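Local coordinates for AB hydrolase-1 domain-containing protein (Streptococcus mutans, PDB 4L9A), which probably acts as a carboxylesterase of the alpha/beta hydrolase family, hydrolysing ester bonds, at residues A[91-94]-A[95-99]; A[142-145]-A[146-150]; A[65-68]-A[69-72]. All coordinates share one frame; numbering follows the deposited sequence.

Interaction 1 of 3, residues A[91-94]-A[95-99]; sequences VGLR and DWVNA
G92 and D95 form one arm of a capping box at the start of helix 93-106. G92 sits at the N-cap, and its backbone N donates to D95 OD2 at 2.7 Å through the anti lone pair of that oxygen. Having no side chain, the glycine cannot return the bond, and the box stays one-sided. Its carbonyl still takes part: G92 O accepts from W96 N at 3.1 Å and, weakly, from D95 N.

The second carboxylate oxygen is used by R94. D95 OD1 lies 3.0 Å from R94 NH2 in a salt bridge that approaches the guanidinium obliquely, the two flat groups being turned 76° from each other. With CG anti to its carbonyl carbon (chi1 -62°), D95 folds back along the N-terminal side of the helix, where each oxygen finds a different partner. The R94 chain bends at chi3 (77°), which brings its NH2 within range. N98 ND2 lies over one face of this guanidinium, with the amide plane nearly perpendicular to it; N98 ND2 comes within 3.4 Å of R94 NH1, but both are donors and form no bond. R94 and D95 also touch a crystal neighbour, so their pose may partly reflect the lattice.

Regular helix bonding follows, from V97 N to L93 O (2.8 Å) and from N98 N to R94 O. On the inner side, L93 and V97 pack through L93 CG and V97 CG2, 4.1 Å apart, and both rest on Q126 of helix 120-130, where L93 also meets F122. W96 turns instead to A77, P78 and L218. The methyl L93 CD1 lies at the edge of the indole, near its plane, 4.4 Å from W96 CD1.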
loop_
_atom_site.group_PDB
_atom_site.type_symbol
_atom_site.label_atom_id
_atom_site.label_comp_id
_atom_site.label_asym_id
_atom_site.label_seq_id
_atom_site.Cartn_x
_atom_site.Cartn_y
_atom_site.Cartn_z
ATOM N N VAL A 91 6.533 -17.874 -4.152
ATOM C CA VAL A 91 5.520 -17.242 -3.308
ATOM C C VAL A 91 4.356 -16.798 -4.191
ATOM O O VAL A 91 4.571 -16.239 -5.261
ATOM C CB VAL A 91 6.112 -16.048 -2.528
ATOM C CG1 VAL A 91 5.060 -15.400 -1.656
ATOM C CG2 VAL A 91 7.312 -16.524 -1.666
ATOM N N GLY A 92 3.131 -17.092 -3.770
ATOM C CA GLY A 92 1.954 -16.635 -4.495
ATOM C C GLY A 92 1.211 -15.603 -3.677
ATOM O O GLY A 92 1.456 -15.483 -2.474
ATOM N N LEU A 93 0.313 -14.851 -4.312
ATOM C CA LEU A 93 -0.453 -13.834 -3.592
ATOM C C LEU A 93 -1.159 -14.478 -2.396
ATOM O O LEU A 93 -1.281 -13.881 -1.327
ATOM C CB LEU A 93 -1.485 -13.162 -4.508
ATOM C CG LEU A 93 -2.311 -12.037 -3.869
ATOM C CD1 LEU A 93 -1.399 -10.949 -3.281
ATOM C CD2 LEU A 93 -3.339 -11.436 -4.872
ATOM N N ARG A 94 -1.622 -15.702 -2.591
ATOM C CA ARG A 94 -2.296 -16.431 -1.527
ATOM C C ARG A 94 -1.368 -16.598 -0.328
ATOM O O ARG A 94 -1.805 -16.522 0.834
ATOM C CB ARG A 94 -2.741 -17.810 -2.019
ATOM C CG ARG A 94 -3.361 -18.685 -0.925
ATOM C CD ARG A 94 -3.345 -20.173 -1.296
ATOM N NE ARG A 94 -2.022 -20.776 -1.136
ATOM C CZ ARG A 94 -1.691 -21.603 -0.150
ATOM N NH1 ARG A 94 -2.589 -21.938 0.770
ATOM N NH2 ARG A 94 -0.465 -22.105 -0.085
ATOM N N ASP A 95 -0.091 -16.842 -0.611
ATOM C CA ASP A 95 0.892 -17.037 0.455
ATOM C C ASP A 95 1.086 -15.736 1.227
ATOM O O ASP A 95 1.078 -15.719 2.463
ATOM C CB ASP A 95 2.224 -17.562 -0.111
ATOM C CG ASP A 95 2.076 -18.923 -0.793
ATOM O OD1 ASP A 95 1.545 -19.860 -0.157
ATOM O OD2 ASP A 95 2.477 -19.058 -1.969
ATOM N N TRP A 96 1.230 -14.640 0.489
ATOM C CA TRP A 96 1.435 -13.339 1.112
ATOM C C TRP A 96 0.180 -12.932 1.895
ATOM O O TRP A 96 0.280 -12.448 3.020
ATOM C CB TRP A 96 1.833 -12.317 0.054
ATOM C CG TRP A 96 1.958 -10.894 0.504
ATOM C CD1 TRP A 96 1.436 -9.800 -0.123
ATOM C CD2 TRP A 96 2.666 -10.400 1.656
ATOM N NE1 TRP A 96 1.777 -8.659 0.559
ATOM C CE2 TRP A 96 2.521 -8.996 1.651
ATOM C CE3 TRP A 96 3.400 -11.007 2.680
ATOM C CZ2 TRP A 96 3.083 -8.191 2.645
ATOM C CZ3 TRP A 96 3.946 -10.205 3.668
ATOM C CH2 TRP A 96 3.795 -8.809 3.637
ATOM N N VAL A 97 -1.000 -13.164 1.315
ATOM C CA VAL A 97 -2.252 -12.918 2.032
ATOM C C VAL A 97 -2.377 -13.754 3.327
ATOM O O VAL A 97 -2.811 -13.236 4.359
ATOM C CB VAL A 97 -3.487 -13.144 1.125
ATOM C CG1 VAL A 97 -4.780 -13.136 1.947
ATOM C CG2 VAL A 97 -3.554 -12.063 0.052
ATOM N N ASN A 98 -2.015 -15.038 3.269
ATOM C CA ASN A 98 -2.010 -15.874 4.471
ATOM C C ASN A 98 -1.043 -15.348 5.531
ATOM O O ASN A 98 -1.345 -15.378 6.717
ATOM C CB ASN A 98 -1.737 -17.359 4.144
ATOM C CG ASN A 98 -2.925 -18.026 3.460
ATOM O OD1 ASN A 98 -4.039 -17.512 3.516
ATOM N ND2 ASN A 98 -2.692 -19.168 2.811
ATOM N N ALA A 99 0.107 -14.839 5.102
ATOM C CA ALA A 99 1.067 -14.279 6.055
ATOM C C ALA A 99 0.477 -13.037 6.723
ATOM O O ALA A 99 0.582 -12.865 7.932
ATOM C CB ALA A 99 2.372 -13.941 5.364
#

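Interaction 2 of 3, residues A[142-145]-A[146-150]; sequences EPTT and VMIYR
T145 is the N-cap of helix 146-151, and its hydroxyl makes the capping bond. Among the polar contacts, T145 OG1 accepts from I148 N at 3.0 Å in a nearly straight bond (168°), while T145 O accepts from Y149 N at 2.8 Å, which closes the first turn of the helix. A chi1 of 58° sets OG1 between the backbone N and the carbonyl carbon, facing the amides at the start of the helix. The same hydroxyl is hydrogen-bonded to E246 OE2, which fixes its rotation further. The amide of V146 is met by the carboxylate of E251.

The methyl T144 CG2 presses on I148 CG2 at 3.6 Å, the two side chains crossing at about a right angle, and it also nears the CB of Y149.

E142 OE1 is hydrogen-bonded to H268 ND1, and S118 directly follows strand 111-117, consistent with a triad of S118, H268 and E142. Separately, a weak bond from T144 OG1 to S118 OG links this loop to the probable nucleophile. Here the chain leaves strand 134-141 and turns into its short helix, between F122 of helix 120-130 and helix 244-248, with P143 against V237 of strand 235-239.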
loop_
_atom_site.group_PDB
_atom_site.type_symbol
_atom_site.label_atom_id
_atom_site.label_comp_id
_atom_site.label_asym_id
_atom_site.label_seq_id
_atom_site.Cartn_x
_atom_site.Cartn_y
_atom_site.Cartn_z
ATOM N N GLU A 142 -4.265 5.368 -5.518
ATOM C CA GLU A 142 -3.976 4.737 -6.813
ATOM C C GLU A 142 -3.673 3.234 -6.720
ATOM O O GLU A 142 -2.625 2.754 -7.171
ATOM C CB GLU A 142 -2.876 5.507 -7.566
ATOM C CG GLU A 142 -3.421 6.855 -8.095
ATOM C CD GLU A 142 -2.555 7.511 -9.148
ATOM O OE1 GLU A 142 -1.468 6.981 -9.487
ATOM O OE2 GLU A 142 -2.966 8.588 -9.632
ATOM N N PRO A 143 -4.594 2.485 -6.109
ATOM C CA PRO A 143 -4.405 1.033 -6.029
ATOM C C PRO A 143 -4.342 0.436 -7.430
ATOM O O PRO A 143 -5.065 0.884 -8.326
ATOM C CB PRO A 143 -5.658 0.552 -5.289
ATOM C CG PRO A 143 -6.689 1.616 -5.565
ATOM C CD PRO A 143 -5.915 2.914 -5.620
ATOM N N THR A 144 -3.472 -0.551 -7.619
ATOM C CA THR A 144 -3.238 -1.121 -8.934
ATOM C C THR A 144 -4.461 -1.905 -9.412
ATOM O O THR A 144 -4.898 -2.839 -8.735
ATOM C CB THR A 144 -1.982 -2.026 -8.921
ATOM O OG1 THR A 144 -0.897 -1.320 -8.298
ATOM C CG2 THR A 144 -1.582 -2.400 -10.347
ATOM N N THR A 145 -5.025 -1.514 -10.560
ATOM C CA THR A 145 -6.164 -2.234 -11.136
ATOM C C THR A 145 -5.720 -3.382 -12.035
ATOM O O THR A 145 -4.615 -3.369 -12.595
ATOM C CB THR A 145 -7.067 -1.331 -11.995
ATOM O OG1 THR A 145 -6.292 -0.750 -13.057
ATOM C CG2 THR A 145 -7.718 -0.236 -11.151
ATOM N N VAL A 146 -6.599 -4.367 -12.189
ATOM C CA VAL A 146 -6.339 -5.465 -13.099
ATOM C C VAL A 146 -6.118 -4.888 -14.498
ATOM O O VAL A 146 -5.246 -5.347 -15.237
ATOM C CB VAL A 146 -7.504 -6.463 -13.125
ATOM C CG1 VAL A 146 -7.320 -7.451 -14.255
ATOM C CG2 VAL A 146 -7.614 -7.181 -11.780
HETATM N N MSE A 147 -6.879 -3.854 -14.840
HETATM C CA MSE A 147 -6.700 -3.202 -16.132
HETATM C C MSE A 147 -5.280 -2.672 -16.327
HETATM O O MSE A 147 -4.612 -3.029 -17.297
HETATM C CB MSE A 147 -7.697 -2.065 -16.317
HETATM C CG MSE A 147 -7.687 -1.483 -17.725
HETATM SE SE MSE A 147 -8.311 0.366 -17.738
HETATM C CE MSE A 147 -6.632 1.237 -17.241
ATOM N N ILE A 148 -4.823 -1.816 -15.418
ATOM C CA ILE A 148 -3.496 -1.229 -15.568
ATOM C C ILE A 148 -2.429 -2.323 -15.467
ATOM O O ILE A 148 -1.412 -2.277 -16.152
ATOM C CB ILE A 148 -3.235 -0.080 -14.552
ATOM C CG1 ILE A 148 -2.192 0.907 -15.087
ATOM C CG2 ILE A 148 -2.822 -0.628 -13.188
ATOM C CD1 ILE A 148 -2.656 1.698 -16.271
ATOM N N TYR A 149 -2.679 -3.324 -14.629
ATOM C CA TYR A 149 -1.721 -4.405 -14.454
ATOM C C TYR A 149 -1.555 -5.219 -15.730
ATOM O O TYR A 149 -0.429 -5.527 -16.124
ATOM C CB TYR A 149 -2.117 -5.329 -13.296
ATOM C CG TYR A 149 -1.130 -6.453 -13.112
ATOM C CD1 TYR A 149 0.021 -6.270 -12.357
ATOM C CD2 TYR A 149 -1.327 -7.683 -13.724
ATOM C CE1 TYR A 149 0.934 -7.287 -12.196
ATOM C CE2 TYR A 149 -0.418 -8.704 -13.573
ATOM C CZ TYR A 149 0.708 -8.502 -12.810
ATOM O OH TYR A 149 1.613 -9.522 -12.654
ATOM N N ARG A 150 -2.670 -5.567 -16.372
ATOM C CA ARG A 150 -2.640 -6.300 -17.641
ATOM C C ARG A 150 -1.910 -5.539 -18.741
ATOM O O ARG A 150 -1.256 -6.136 -19.589
ATOM C CB ARG A 150 -4.058 -6.625 -18.127
ATOM C CG ARG A 150 -4.714 -7.801 -17.438
ATOM C CD ARG A 150 -6.091 -8.099 -18.011
ATOM N NE ARG A 150 -6.750 -9.147 -17.238
ATOM C CZ ARG A 150 -8.034 -9.129 -16.892
ATOM N NH1 ARG A 150 -8.545 -10.127 -16.181
ATOM N NH2 ARG A 150 -8.806 -8.114 -17.255
#

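Interaction 3 of 3, residues A[65-68]-A[69-72]; sequences KLPD and SIGI
L66 lays its methyl CD1 against the end of I72, with L66 CD1 and I72 CD1 3.6 Å apart and the two side chains at an oblique angle. Both are buried and also touch F46, so the pair packs the loop against the neighbouring strand 43-47.

Between them the chain reverses in a type I beta turn from P67 to I70. Its closing bond runs from I70 N to P67 O at 2.9 Å; the N-H points well at the oxygen (162°), yet the donor stands above the carbonyl plane. Alongside that bond, P67 and I70 lie side by side and point the same way, the ring carbon P67 CD meeting I70 CG1 at 3.9 Å. With CG1 anti to the carbonyl carbon (chi1 -66°), I70 brings this branch to the proline. At the exposed corner, S69 OG comes 3.7 Å from P67 CB.

I70 O is hydrogen-bonded to R38 NH2, and the backbone of G71 pairs with P42 and F44. The turn leads into strand 71-75, which completes the beta-alpha-beta crossover from the parallel strand 43-47 through helices 55-58 and 60-63, as found in the alpha/beta hydrolase fold.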
loop_
_atom_site.group_PDB
_atom_site.type_symbol
_atom_site.label_atom_id
_atom_site.label_comp_id
_atom_site.label_asym_id
_atom_site.label_seq_id
_atom_site.Cartn_x
_atom_site.Cartn_y
_atom_site.Cartn_z
ATOM N N LYS A 65 -1.310 11.888 11.361
ATOM C CA LYS A 65 -2.546 12.667 11.448
ATOM C C LYS A 65 -3.746 11.918 12.052
ATOM O O LYS A 65 -4.786 12.518 12.314
ATOM C CB LYS A 65 -2.919 13.230 10.075
ATOM C CG LYS A 65 -1.933 14.239 9.502
ATOM C CD LYS A 65 -2.492 14.850 8.212
ATOM C CE LYS A 65 -1.519 15.821 7.570
ATOM N NZ LYS A 65 -0.239 15.157 7.220
ATOM N N LEU A 66 -3.617 10.611 12.260
ATOM C CA LEU A 66 -4.716 9.846 12.841
ATOM C C LEU A 66 -4.763 10.064 14.358
ATOM O O LEU A 66 -3.724 10.259 14.988
ATOM C CB LEU A 66 -4.588 8.356 12.496
ATOM C CG LEU A 66 -4.827 7.959 11.031
ATOM C CD1 LEU A 66 -4.384 6.525 10.744
ATOM C CD2 LEU A 66 -6.293 8.153 10.656
ATOM N N PRO A 67 -5.973 10.048 14.946
ATOM C CA PRO A 67 -6.139 10.221 16.395
ATOM C C PRO A 67 -5.434 9.096 17.139
ATOM O O PRO A 67 -5.465 7.955 16.676
ATOM C CB PRO A 67 -7.652 10.089 16.600
ATOM C CG PRO A 67 -8.259 10.270 15.255
ATOM C CD PRO A 67 -7.249 9.762 14.274
ATOM N N ASP A 68 -4.814 9.406 18.272
ATOM C CA ASP A 68 -4.035 8.408 18.994
ATOM C C ASP A 68 -4.871 7.198 19.399
ATOM O O ASP A 68 -4.335 6.125 19.667
ATOM C CB ASP A 68 -3.372 9.036 20.216
ATOM C CG ASP A 68 -2.385 10.118 19.841
ATOM O OD1 ASP A 68 -2.787 11.300 19.799
ATOM O OD2 ASP A 68 -1.211 9.780 19.573
ATOM N N SER A 69 -6.184 7.375 19.429
ATOM C CA SER A 69 -7.089 6.307 19.837
ATOM C C SER A 69 -7.211 5.218 18.772
ATOM O O SER A 69 -7.608 4.090 19.061
ATOM C CB SER A 69 -8.468 6.883 20.177
ATOM O OG SER A 69 -8.894 7.805 19.189
ATOM N N ILE A 70 -6.859 5.564 17.542
ATOM C CA ILE A 70 -6.977 4.644 16.418
ATOM C C ILE A 70 -5.749 3.760 16.367
ATOM O O ILE A 70 -4.630 4.240 16.548
ATOM C CB ILE A 70 -7.130 5.413 15.078
ATOM C CG1 ILE A 70 -8.463 6.168 15.047
ATOM C CG2 ILE A 70 -7.021 4.470 13.900
ATOM C CD1 ILE A 70 -9.680 5.260 15.083
ATOM N N GLY A 71 -5.955 2.469 16.128
ATOM C CA GLY A 71 -4.851 1.532 16.029
ATOM C C GLY A 71 -4.078 1.710 14.734
ATOM O O GLY A 71 -4.600 2.248 13.761
ATOM N N ILE A 72 -2.827 1.267 14.725
ATOM C CA ILE A 72 -1.992 1.323 13.533
ATOM C C ILE A 72 -1.302 -0.025 13.366
ATOM O O ILE A 72 -0.793 -0.585 14.329
ATOM C CB ILE A 72 -0.898 2.421 13.646
ATOM C CG1 ILE A 72 -1.513 3.797 13.912
ATOM C CG2 ILE A 72 -0.028 2.444 12.402
ATOM C CD1 ILE A 72 -2.359 4.349 12.741
#

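In the fold
The three contacts lie apart on one alpha/beta hydrolase domain and none touches another. Interactions 1 and 2 are both helix starts, but a backbone N-H bound by an aspartate begins the first, at the partly exposed start of helix 93-106, whereas a threonine hydroxyl begins the second, in more enclosed surroundings, in the loop that carries the probable triad acid. Helix 120-130 borders both. Interaction 3, on the other side of the chain's centre from interaction 2, is a turn into a strand, with an exposed corner over buried aliphatic groups and no charged pair across it. Its strand, 71-75, precedes the helix of interaction 1, the centres of interactions 1 and 3 being about 28 Å apart.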